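Local structure of putative endo-1,4-beta-xylanase (Bacteroides thetaiotaomicron VPI-5482, 5MSX) at residues Ala50-Tyr55 / Arg398-His403; Ile210-Tyr215 / Tyr225-Ser230; Tyr272-Leu277 / Arg302-Thr307; Phe279-Thr284 / Val335-Glu340. The protein probably hydrolyses O-glycosidic bonds of plant pectin, most likely as a family 43 arabinofuranosidase that also carries a calcium-binding F5/8 type C domain. All coordinates share one frame; numbering follows the deposited sequence.

Contact 1 of 4, residues Ala50-Tyr55 / Arg398-His403; sequences ATTDGY and RPTAGH. With EDO (1,2-ethanediol), chain B.
Gly54 and Arg398 bring their CA atoms to 6.7 Å where the chain leaving strand 45-52 passes the 3-10 segment 399-401. The arginine grips a single backbone oxygen side-on: NE lies 3.0 Å and NH2 2.8 Å from Gly54 O. Both bonds are bent, the N-H...O angles being 131° and 134°, as expected when two donors share one acceptor. With CG anti to the backbone N, the Arg398 chain runs outward over Tyr55, then bends at its third torsion to turn the guanidinium to the carbonyl. CD sits over one face of the Tyr55 ring, 4.2 Å from its centroid. CZ follows at 5.0 Å from that centroid, a cation-pi contact with the two planes 24° apart. At the ring's far end, Tyr55 OH is hydrogen-bonded to Thr400 OG1 at 2.6 Å, and Ala401 CB comes within 3.5 Å of the same hydroxyl. Thr52 CG2 meets Thr400 tip to tip. The contact joins the family 43 catalytic domain to the F5/8 type C domain: Thr400 and Pro399 also touch Phe78 of strand 78-79, and their loop links strands 386-396 and 403-410.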
# COMPACT_ATOMS: atom_id res chain seq x y z
N ALA C 50 19.41 -15.83 3.27
CA ALA C 50 20.42 -16.36 2.36
C ALA C 50 19.96 -17.67 1.75
O ALA C 50 18.96 -18.25 2.19
CB ALA C 50 21.75 -16.52 3.09
N THR C 51 20.66 -18.09 0.69
CA THR C 51 20.61 -19.46 0.22
C THR C 51 21.34 -20.35 1.25
O THR C 51 22.49 -20.06 1.62
CB THR C 51 21.32 -19.61 -1.13
OG1 THR C 51 20.80 -18.67 -2.07
CG2 THR C 51 21.23 -21.06 -1.68
N THR C 52 20.69 -21.43 1.69
CA THR C 52 21.36 -22.40 2.53
C THR C 52 22.02 -23.47 1.62
O THR C 52 21.37 -24.09 0.79
CB THR C 52 20.40 -22.98 3.57
OG1 THR C 52 19.91 -21.93 4.44
CG2 THR C 52 21.12 -24.07 4.40
N ASP C 53 23.33 -23.64 1.79
CA ASP C 53 24.21 -24.50 0.96
C ASP C 53 24.46 -25.79 1.79
O ASP C 53 23.86 -25.98 2.83
CB ASP C 53 25.56 -23.74 0.73
CG ASP C 53 25.75 -23.19 -0.70
OD1 ASP C 53 24.77 -22.98 -1.48
OD2 ASP C 53 26.96 -22.94 -1.05
N GLY C 54 25.38 -26.65 1.36
CA GLY C 54 25.82 -27.79 2.18
C GLY C 54 24.87 -28.99 2.12
O GLY C 54 24.99 -29.88 2.96
N TYR C 55 23.97 -29.04 1.13
CA TYR C 55 23.04 -30.16 0.97
C TYR C 55 23.51 -31.30 0.01
O TYR C 55 22.78 -32.27 -0.20
CB TYR C 55 21.60 -29.65 0.68
CG TYR C 55 20.86 -29.44 1.99
CD1 TYR C 55 21.28 -28.46 2.89
CD2 TYR C 55 19.77 -30.26 2.37
CE1 TYR C 55 20.65 -28.29 4.11
CE2 TYR C 55 19.13 -30.09 3.59
CZ TYR C 55 19.56 -29.09 4.45
OH TYR C 55 18.95 -28.88 5.66
N ARG C 398 25.26 -28.47 9.18
CA ARG C 398 23.95 -28.66 8.54
C ARG C 398 22.77 -28.51 9.54
O ARG C 398 21.88 -29.37 9.60
CB ARG C 398 23.85 -29.96 7.74
CG ARG C 398 22.68 -29.95 6.76
CD ARG C 398 22.53 -31.28 6.06
NE ARG C 398 23.57 -31.48 5.05
CZ ARG C 398 23.74 -32.60 4.34
NH1 ARG C 398 22.96 -33.65 4.51
NH2 ARG C 398 24.71 -32.66 3.44
N PRO C 399 22.72 -27.38 10.26
CA PRO C 399 21.76 -27.12 11.34
C PRO C 399 20.29 -27.13 10.87
O PRO C 399 19.35 -27.46 11.65
CB PRO C 399 22.19 -25.73 11.83
CG PRO C 399 22.72 -25.07 10.63
CD PRO C 399 23.50 -26.16 9.96
N THR C 400 20.08 -26.78 9.60
CA THR C 400 18.73 -26.68 9.09
C THR C 400 18.09 -28.05 8.85
O THR C 400 16.88 -28.10 8.62
CB THR C 400 18.64 -25.87 7.79
OG1 THR C 400 19.38 -26.52 6.75
CG2 THR C 400 19.14 -24.43 8.01
N ALA C 401 18.87 -29.14 8.88
CA ALA C 401 18.29 -30.51 8.78
C ALA C 401 17.93 -31.10 10.13
O ALA C 401 17.34 -32.18 10.19
CB ALA C 401 19.22 -31.43 8.02
N GLY C 402 18.28 -30.39 11.22
CA GLY C 402 17.86 -30.76 12.56
C GLY C 402 18.82 -31.75 13.20
O GLY C 402 19.44 -32.55 12.50
N HIS C 403 18.95 -31.67 14.52
CA HIS C 403 19.77 -32.61 15.28
C HIS C 403 19.05 -33.14 16.52
O HIS C 403 18.26 -32.42 17.14
CB HIS C 403 21.08 -31.96 15.72
CG HIS C 403 22.06 -31.80 14.62
ND1 HIS C 403 21.91 -30.86 13.63
CD2 HIS C 403 23.19 -32.48 14.32
CE1 HIS C 403 22.90 -30.95 12.78
NE2 HIS C 403 23.70 -31.93 13.17
C1 EDO B . 22.36 -26.79 14.66
O1 EDO B . 23.03 -26.19 15.76
C2 EDO B . 21.27 -27.83 14.96
O2 EDO B . 20.54 -28.41 13.87

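Contact 2 of 4, residues Ile210-Tyr215 / Tyr225-Ser230; sequences IYYYLY and YAYVMS
Tyr215 folds back over Ala226, its CG set between the backbone N and the carbonyl carbon (chi1 62°), which lays the ring across the neighbouring strand. From CB the side chain passes CG to CD1, which lies 3.6 Å from Ala226 O. CE1 comes 3.7 Å from Tyr227 N, and CZ lies 3.6 Å from Ala226 CB, the methyl that covers this face of the ring in a CH-pi contact. At the tip, OH donates to a water at 2.7 Å, and that water donates in turn to Tyr227 O. Were this tyrosine an alanine, the water would probably lose its phenol partner and a gap would open over the Ala226 methyl. On the other side of the sheet Met229 SD makes an oblique Met-aromatic contact, 5.0 Å from the centroid of the Tyr212 ring, while Ile210 CG2 covers one face of that ring. Tyr212 OH is held by Gly299 O. Backbone evidence for the register is six N-H...O bonds, two each in the pairs Tyr211-Ser230, Tyr213-Val228 and Tyr215-Ala226, with strand directions 155° apart. This is a beta hairpin forming the two inner strands of a four-stranded antiparallel blade, as in the five-bladed propeller of family 43.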
# COMPACT_ATOMS: atom_id res chain seq x y z
N ILE C 210 23.79 9.66 -5.01
CA ILE C 210 24.35 8.83 -6.06
C ILE C 210 23.74 7.42 -5.97
O ILE C 210 23.68 6.82 -4.90
CB ILE C 210 25.89 8.77 -5.98
CG1 ILE C 210 26.47 10.19 -5.95
CG2 ILE C 210 26.48 7.96 -7.15
CD1 ILE C 210 28.00 10.25 -5.85
N TYR C 211 23.28 6.93 -7.11
CA TYR C 211 22.76 5.59 -7.29
C TYR C 211 23.89 4.65 -7.73
O TYR C 211 24.65 4.98 -8.63
CB TYR C 211 21.66 5.61 -8.36
CG TYR C 211 20.44 6.45 -8.07
CD1 TYR C 211 19.49 6.06 -7.12
CD2 TYR C 211 20.19 7.62 -8.79
CE1 TYR C 211 18.36 6.82 -6.87
CE2 TYR C 211 19.06 8.39 -8.54
CZ TYR C 211 18.15 7.99 -7.60
OH TYR C 211 17.01 8.73 -7.39
N TYR C 212 24.00 3.51 -7.05
CA TYR C 212 25.06 2.51 -7.26
C TYR C 212 24.45 1.20 -7.71
O TYR C 212 23.62 0.63 -7.02
CB TYR C 212 25.84 2.28 -5.97
CG TYR C 212 26.63 3.48 -5.53
CD1 TYR C 212 26.07 4.46 -4.70
CD2 TYR C 212 27.93 3.68 -5.98
CE1 TYR C 212 26.79 5.57 -4.30
CE2 TYR C 212 28.64 4.81 -5.60
CZ TYR C 212 28.08 5.74 -4.74
OH TYR C 212 28.80 6.88 -4.38
N TYR C 213 24.85 0.73 -8.90
CA TYR C 213 24.44 -0.56 -9.42
C TYR C 213 25.67 -1.47 -9.51
O TYR C 213 26.53 -1.28 -10.36
CB TYR C 213 23.80 -0.41 -10.82
CG TYR C 213 23.41 -1.74 -11.37
CD1 TYR C 213 22.35 -2.42 -10.83
CD2 TYR C 213 24.13 -2.34 -12.40
CE1 TYR C 213 22.03 -3.68 -11.25
CE2 TYR C 213 23.80 -3.61 -12.85
CZ TYR C 213 22.76 -4.28 -12.27
OH TYR C 213 22.36 -5.53 -12.68
N LEU C 214 25.70 -2.47 -8.64
CA LEU C 214 26.77 -3.46 -8.58
C LEU C 214 26.23 -4.74 -9.17
O LEU C 214 25.10 -5.13 -8.86
CB LEU C 214 27.18 -3.74 -7.11
CG LEU C 214 28.00 -2.69 -6.33
CD1 LEU C 214 27.32 -1.34 -6.26
CD2 LEU C 214 28.25 -3.23 -4.92
N TYR C 215 27.05 -5.41 -9.97
CA TYR C 215 26.64 -6.60 -10.70
C TYR C 215 27.81 -7.61 -10.73
O TYR C 215 28.98 -7.22 -10.79
CB TYR C 215 26.18 -6.18 -12.10
CG TYR C 215 27.24 -5.53 -12.97
CD1 TYR C 215 27.54 -4.18 -12.84
CD2 TYR C 215 27.94 -6.27 -13.91
CE1 TYR C 215 28.54 -3.60 -13.61
CE2 TYR C 215 28.94 -5.69 -14.70
CZ TYR C 215 29.23 -4.37 -14.55
OH TYR C 215 30.23 -3.82 -15.32
N TYR C 225 32.71 -8.69 -8.46
CA TYR C 225 31.71 -7.62 -8.55
C TYR C 225 32.34 -6.44 -9.26
O TYR C 225 33.48 -6.03 -8.98
CB TYR C 225 31.17 -7.20 -7.16
CG TYR C 225 29.88 -7.85 -6.73
CD1 TYR C 225 28.67 -7.44 -7.27
CD2 TYR C 225 29.85 -8.88 -5.78
CE1 TYR C 225 27.46 -8.01 -6.87
CE2 TYR C 225 28.65 -9.47 -5.38
CZ TYR C 225 27.45 -9.02 -5.93
OH TYR C 225 26.23 -9.58 -5.56
N ALA C 226 31.55 -5.90 -10.19
CA ALA C 226 31.83 -4.63 -10.85
C ALA C 226 30.67 -3.69 -10.58
O ALA C 226 29.66 -4.10 -9.97
CB ALA C 226 32.02 -4.86 -12.33
N TYR C 227 30.80 -2.43 -10.98
CA TYR C 227 29.72 -1.47 -10.74
C TYR C 227 29.74 -0.29 -11.71
O TYR C 227 30.72 -0.07 -12.41
CB TYR C 227 29.69 -0.96 -9.29
CG TYR C 227 30.61 0.19 -9.03
CD1 TYR C 227 31.99 0.00 -9.04
CD2 TYR C 227 30.13 1.48 -8.79
CE1 TYR C 227 32.87 1.04 -8.79
CE2 TYR C 227 31.01 2.53 -8.56
CZ TYR C 227 32.38 2.30 -8.55
OH TYR C 227 33.27 3.33 -8.31
N VAL C 228 28.59 0.37 -11.77
CA VAL C 228 28.35 1.63 -12.43
C VAL C 228 27.55 2.56 -11.50
O VAL C 228 26.97 2.11 -10.48
CB VAL C 228 27.60 1.46 -13.78
CG1 VAL C 228 28.46 0.68 -14.76
CG2 VAL C 228 26.24 0.76 -13.63
N MET C 229 27.53 3.84 -11.83
CA MET C 229 26.92 4.89 -10.98
C MET C 229 26.05 5.80 -11.80
O MET C 229 26.35 6.05 -12.97
CB MET C 229 27.97 5.81 -10.40
CG MET C 229 28.78 5.23 -9.30
SD MET C 229 30.17 6.34 -8.96
CE MET C 229 31.12 6.30 -10.45
N SER C 230 24.99 6.32 -11.18
CA SER C 230 24.20 7.36 -11.80
C SER C 230 23.83 8.43 -10.81
O SER C 230 23.56 8.15 -9.64
CB SER C 230 22.92 6.78 -12.36
OG SER C 230 22.10 7.84 -12.81
O HOH W 1 31.54 -1.55 -14.52

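Contact 3 of 4, residues Tyr272-Leu277 / Arg302-Thr307; sequences YYFAYL and RPVELT. With EDO (1,2-ethanediol), chain D; EDO (1,2-ethanediol), chain E.
One methyl group, Leu306 CD2, serves two aromatic rings at once: it lies over a face of Tyr276, 4.0 Å from the ring centroid, and at the edge of Phe274, 4.4 Å from CE2. The rings reach it from alternate positions of strand 272-277 by different first torsions. Phe274 has CG anti to the backbone N (chi1 174°), whereas Tyr276 has CG between the backbone N and the carbonyl carbon (chi1 58°). Val304 continues the apolar seam, its CG2 approaching Phe274 CD2 obliquely at 4.0 Å. The strand is the middle one of a three-stranded antiparallel sheet, between 261-264 and 287-293, in the family 43 propeller, and the irregular segment 302-307 lies along one face of it. The CA atoms of Phe274 and Val304 are 7.9 Å apart, and the interval is bridged by side chains. Beyond the leucine, Tyr276 OH stands 3.0 Å from Thr307 O, at the edge of its own ring. Arg253 holds the loop from outside, through a salt bridge with Glu305 and a hydrogen bond to Leu306 O. A 1,2-ethanediol spans the loop's backbone, O1 donating to Arg302 O at 2.7 Å and O2 accepting from Glu305 N at 3.1 Å.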
# COMPACT_ATOMS: atom_id res chain seq x y z
N TYR C 272 29.28 1.66 5.77
CA TYR C 272 28.79 0.66 4.82
C TYR C 272 29.67 -0.60 4.91
O TYR C 272 30.86 -0.52 5.23
CB TYR C 272 28.78 1.22 3.40
CG TYR C 272 27.64 2.14 3.13
CD1 TYR C 272 27.57 3.40 3.72
CD2 TYR C 272 26.58 1.75 2.32
CE1 TYR C 272 26.51 4.26 3.48
CE2 TYR C 272 25.51 2.59 2.09
CZ TYR C 272 25.48 3.84 2.67
OH TYR C 272 24.41 4.67 2.45
N TYR C 273 29.04 -1.75 4.65
CA TYR C 273 29.65 -3.07 4.65
C TYR C 273 29.25 -3.83 3.40
O TYR C 273 28.17 -3.63 2.86
CB TYR C 273 29.22 -3.87 5.90
CG TYR C 273 29.67 -3.19 7.17
CD1 TYR C 273 30.94 -3.40 7.70
CD2 TYR C 273 28.84 -2.26 7.78
CE1 TYR C 273 31.36 -2.72 8.84
CE2 TYR C 273 29.24 -1.59 8.92
CZ TYR C 273 30.49 -1.81 9.44
OH TYR C 273 30.85 -1.09 10.55
N PHE C 274 30.14 -4.71 2.97
CA PHE C 274 29.99 -5.57 1.79
C PHE C 274 30.04 -7.02 2.28
O PHE C 274 31.01 -7.43 2.93
CB PHE C 274 31.14 -5.28 0.81
CG PHE C 274 31.19 -6.19 -0.38
CD1 PHE C 274 30.18 -6.14 -1.37
CD2 PHE C 274 32.24 -7.08 -0.55
CE1 PHE C 274 30.24 -6.95 -2.49
CE2 PHE C 274 32.30 -7.91 -1.67
CZ PHE C 274 31.31 -7.86 -2.63
N ALA C 275 28.98 -7.78 2.01
CA ALA C 275 28.94 -9.20 2.33
C ALA C 275 29.07 -9.94 1.05
O ALA C 275 28.49 -9.52 0.05
CB ALA C 275 27.64 -9.56 2.97
N TYR C 276 29.80 -11.06 1.07
CA TYR C 276 30.01 -11.83 -0.16
C TYR C 276 30.16 -13.33 0.14
O TYR C 276 30.62 -13.73 1.19
CB TYR C 276 31.24 -11.32 -0.90
CG TYR C 276 32.51 -11.38 -0.08
CD1 TYR C 276 32.80 -10.38 0.85
CD2 TYR C 276 33.42 -12.43 -0.21
CE1 TYR C 276 33.97 -10.43 1.61
CE2 TYR C 276 34.58 -12.48 0.56
CZ TYR C 276 34.85 -11.48 1.46
OH TYR C 276 36.01 -11.52 2.23
N LEU C 277 29.78 -14.13 -0.83
CA LEU C 277 30.09 -15.56 -0.76
C LEU C 277 31.54 -15.75 -1.19
O LEU C 277 32.11 -14.89 -1.88
CB LEU C 277 29.11 -16.37 -1.62
CG LEU C 277 29.26 -16.27 -3.14
CD1 LEU C 277 30.41 -17.13 -3.69
CD2 LEU C 277 27.94 -16.67 -3.82
N ARG C 302 35.76 2.38 -3.23
CA ARG C 302 37.12 1.87 -3.14
C ARG C 302 37.08 0.34 -3.24
O ARG C 302 36.28 -0.28 -2.53
CB ARG C 302 37.79 2.29 -1.83
CG ARG C 302 37.91 3.82 -1.68
CD ARG C 302 38.72 4.25 -0.44
NE ARG C 302 40.01 3.56 -0.38
CZ ARG C 302 41.02 3.76 -1.20
NH1 ARG C 302 40.97 4.67 -2.18
NH2 ARG C 302 42.12 3.03 -1.05
N PRO C 303 37.91 -0.27 -4.11
CA PRO C 303 37.90 -1.74 -4.18
C PRO C 303 38.05 -2.34 -2.79
O PRO C 303 38.85 -1.86 -1.98
CB PRO C 303 39.10 -2.06 -5.08
CG PRO C 303 39.19 -0.88 -5.99
CD PRO C 303 38.77 0.32 -5.16
N VAL C 304 37.25 -3.36 -2.49
CA VAL C 304 37.14 -3.87 -1.12
C VAL C 304 38.39 -4.65 -0.73
O VAL C 304 38.86 -5.45 -1.48
CB VAL C 304 35.91 -4.79 -0.95
CG1 VAL C 304 35.85 -5.35 0.47
CG2 VAL C 304 34.64 -4.01 -1.26
N GLU C 305 38.89 -4.39 0.47
CA GLU C 305 40.04 -5.10 1.02
C GLU C 305 39.47 -6.35 1.69
O GLU C 305 38.88 -6.26 2.76
CB GLU C 305 40.80 -4.22 2.03
CG GLU C 305 41.64 -3.12 1.37
CD GLU C 305 42.90 -3.66 0.69
OE1 GLU C 305 43.35 -4.78 1.02
OE2 GLU C 305 43.47 -2.96 -0.17
N LEU C 306 39.61 -7.51 1.05
CA LEU C 306 38.97 -8.71 1.53
C LEU C 306 39.82 -9.41 2.60
O LEU C 306 41.02 -9.54 2.46
CB LEU C 306 38.69 -9.68 0.37
CG LEU C 306 37.90 -9.09 -0.80
CD1 LEU C 306 38.00 -10.00 -2.01
CD2 LEU C 306 36.45 -8.83 -0.43
N THR C 307 39.17 -9.84 3.67
CA THR C 307 39.75 -10.70 4.68
C THR C 307 38.69 -11.73 5.05
O THR C 307 37.49 -11.51 4.82
CB THR C 307 40.16 -9.94 5.97
OG1 THR C 307 38.99 -9.68 6.77
CG2 THR C 307 40.87 -8.58 5.66
C1 EDO D . 37.04 -0.23 1.03
O1 EDO D . 36.04 -0.69 0.08
C2 EDO D . 38.02 -1.23 1.59
O2 EDO D . 37.35 -2.36 2.25
C1 EDO E . 28.48 0.64 14.28
O1 EDO E . 27.34 0.20 13.52
C2 EDO E . 29.75 0.45 13.44
O2 EDO E . 29.41 0.55 12.04

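Contact 4 of 4, residues Phe279-Thr284 / Val335-Glu340; sequences FGRRST and VPLKIE
Arg282 leaves the backbone with an unusual first torsion of 105°, away from the staggered positions, and bends again at chi3 (-57°); together these carry NE to Glu340 O. Ile339, with CG2 anti to its backbone N, offers that methyl to the chain at Arg281. Residues 279-284 are built on a type II' beta turn from Phe279 to Arg282, closed by Arg282 N to Phe279 O at 3.2 Å, with Gly280 at the positive-phi corner. This turn lies in the loop joining strands 272-278 and 287-293 of the propeller, and it packs against the short strand 337-339. The bond from Arg282 NE to Glu340 O is short and straight, 2.8 Å and 175° at the hydrogen. The acceptor lies in the guanidinium plane, although the donor stands above the carbonyl plane. NH1 has a second partner, Pro341 O, so the group is held at two points. A leucine in its place would probably leave both carbonyls without this donor and let residues 339-340 drift from the turn. Arg281 takes the opposite role: its aliphatic part packs here, CG lying 3.8 Å from Ile339 CD1 and 4.1 Å from Leu337 CD2. Its guanidinium goes elsewhere, to a salt bridge with Glu351 and a hydrogen bond to Gly364 O; the Arg281 side chain comes to about 6 Å from that of Ser365, a calcium ligand. Beneath Arg282, the Phe279 ring has Arg282 CA 3.6 Å above one face, and its edge atom CZ lies 4.1 Å from Glu340 O.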
# COMPACT_ATOMS: atom_id res chain seq x y z
N PHE C 279 34.30 -19.04 -2.61
CA PHE C 279 34.35 -20.36 -3.29
C PHE C 279 34.21 -21.58 -2.35
O PHE C 279 33.54 -22.56 -2.68
CB PHE C 279 35.64 -20.48 -4.14
CG PHE C 279 35.78 -21.80 -4.86
CD1 PHE C 279 35.02 -22.07 -6.00
CD2 PHE C 279 36.65 -22.78 -4.38
CE1 PHE C 279 35.15 -23.27 -6.66
CE2 PHE C 279 36.78 -23.99 -5.04
CZ PHE C 279 36.03 -24.24 -6.18
N GLY C 280 34.83 -21.50 -1.18
CA GLY C 280 34.68 -22.49 -0.15
C GLY C 280 35.20 -23.85 -0.54
O GLY C 280 36.34 -23.98 -1.03
N ARG C 281 34.36 -24.87 -0.34
CA ARG C 281 34.74 -26.24 -0.62
C ARG C 281 34.21 -26.69 -1.98
O ARG C 281 34.02 -27.90 -2.18
CB ARG C 281 34.25 -27.18 0.48
CG ARG C 281 34.89 -26.97 1.84
CD ARG C 281 34.28 -25.80 2.61
NE ARG C 281 34.55 -25.88 4.03
CZ ARG C 281 34.43 -24.86 4.88
NH1 ARG C 281 34.00 -23.66 4.48
NH2 ARG C 281 34.73 -25.03 6.15
N ARG C 282 34.00 -25.72 -2.90
CA ARG C 282 33.51 -25.93 -4.28
C ARG C 282 32.00 -26.16 -4.33
O ARG C 282 31.40 -26.55 -3.34
CB ARG C 282 34.28 -27.07 -5.03
CG ARG C 282 33.53 -28.40 -5.21
CD ARG C 282 34.47 -29.53 -5.62
NE ARG C 282 35.21 -29.22 -6.85
CZ ARG C 282 34.80 -29.48 -8.08
NH1 ARG C 282 35.56 -29.17 -9.13
NH2 ARG C 282 33.63 -30.08 -8.30
N SER C 283 31.42 -25.96 -5.52
CA SER C 283 29.98 -26.15 -5.78
C SER C 283 29.19 -25.35 -4.71
O SER C 283 29.56 -24.21 -4.37
CB SER C 283 29.66 -27.66 -5.81
OG SER C 283 28.29 -27.92 -6.08
N THR C 284 28.16 -25.96 -4.13
CA THR C 284 27.30 -25.27 -3.17
C THR C 284 27.77 -25.60 -1.75
O THR C 284 26.99 -26.07 -0.94
CB THR C 284 25.83 -25.70 -3.35
OG1 THR C 284 25.76 -27.12 -3.43
CG2 THR C 284 25.24 -25.13 -4.62
N VAL C 335 38.77 -37.78 7.73
CA VAL C 335 40.02 -37.57 6.96
C VAL C 335 39.99 -36.20 6.21
O VAL C 335 38.92 -35.77 5.80
CB VAL C 335 40.22 -38.77 5.98
CG1 VAL C 335 39.17 -38.78 4.86
CG2 VAL C 335 41.62 -38.80 5.40
N PRO C 336 41.15 -35.54 6.02
CA PRO C 336 41.15 -34.24 5.34
C PRO C 336 40.53 -34.26 3.95
O PRO C 336 40.61 -35.28 3.23
CB PRO C 336 42.64 -33.88 5.24
CG PRO C 336 43.30 -34.65 6.33
CD PRO C 336 42.52 -35.92 6.45
N LEU C 337 39.90 -33.14 3.59
CA LEU C 337 39.24 -32.98 2.28
C LEU C 337 40.17 -32.18 1.42
O LEU C 337 40.50 -31.04 1.76
CB LEU C 337 37.91 -32.22 2.47
CG LEU C 337 37.11 -31.77 1.24
CD1 LEU C 337 36.67 -32.97 0.41
CD2 LEU C 337 35.90 -30.95 1.68
N LYS C 338 40.59 -32.77 0.32
CA LYS C 338 41.45 -32.14 -0.65
C LYS C 338 40.49 -31.54 -1.67
O LYS C 338 39.87 -32.27 -2.44
CB LYS C 338 42.41 -33.18 -1.28
CG LYS C 338 43.38 -33.84 -0.29
CD LYS C 338 44.23 -32.77 0.41
CE LYS C 338 45.45 -33.24 1.20
NZ LYS C 338 46.44 -32.10 1.37
N ILE C 339 40.31 -30.22 -1.64
CA ILE C 339 39.25 -29.57 -2.43
C ILE C 339 39.70 -29.39 -3.89
O ILE C 339 40.75 -28.81 -4.18
CB ILE C 339 38.81 -28.25 -1.78
CG1 ILE C 339 38.32 -28.50 -0.34
CG2 ILE C 339 37.72 -27.58 -2.61
CD1 ILE C 339 38.40 -27.30 0.54
N GLU C 340 38.88 -29.90 -4.79
CA GLU C 340 39.14 -29.82 -6.22
C GLU C 340 38.74 -28.43 -6.71
O GLU C 340 37.64 -27.97 -6.42
CB GLU C 340 38.35 -30.92 -6.96
CG GLU C 340 39.11 -31.63 -8.06
CD GLU C 340 40.38 -32.32 -7.55
OE1 GLU C 340 40.31 -33.16 -6.63
OE2 GLU C 340 41.46 -32.03 -8.08

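In the fold
Contact 1 spans most of the chain, and the other three are nested within the loop it closes. Contact 2 comes first inside it, followed by contacts 3 and 4, whose segments alternate. Contact 2 and the strand of contact 3 belong to sheets of the propeller; the contacts, centres about 14 Å apart, touch where Tyr225 CD2 meets Phe274 CZ. Contacts 3 and 4 adjoin in sequence, strand 272-278 running directly into the turn of 279-284. Contact 4 meets contact 1, about 17 Å away between centres, through Gly54 and Thr284. The centres of contacts 1 and 2 stand about 32 Å apart, so the set runs from a catalytic-domain blade to the boundary with the F5/8 type C domain.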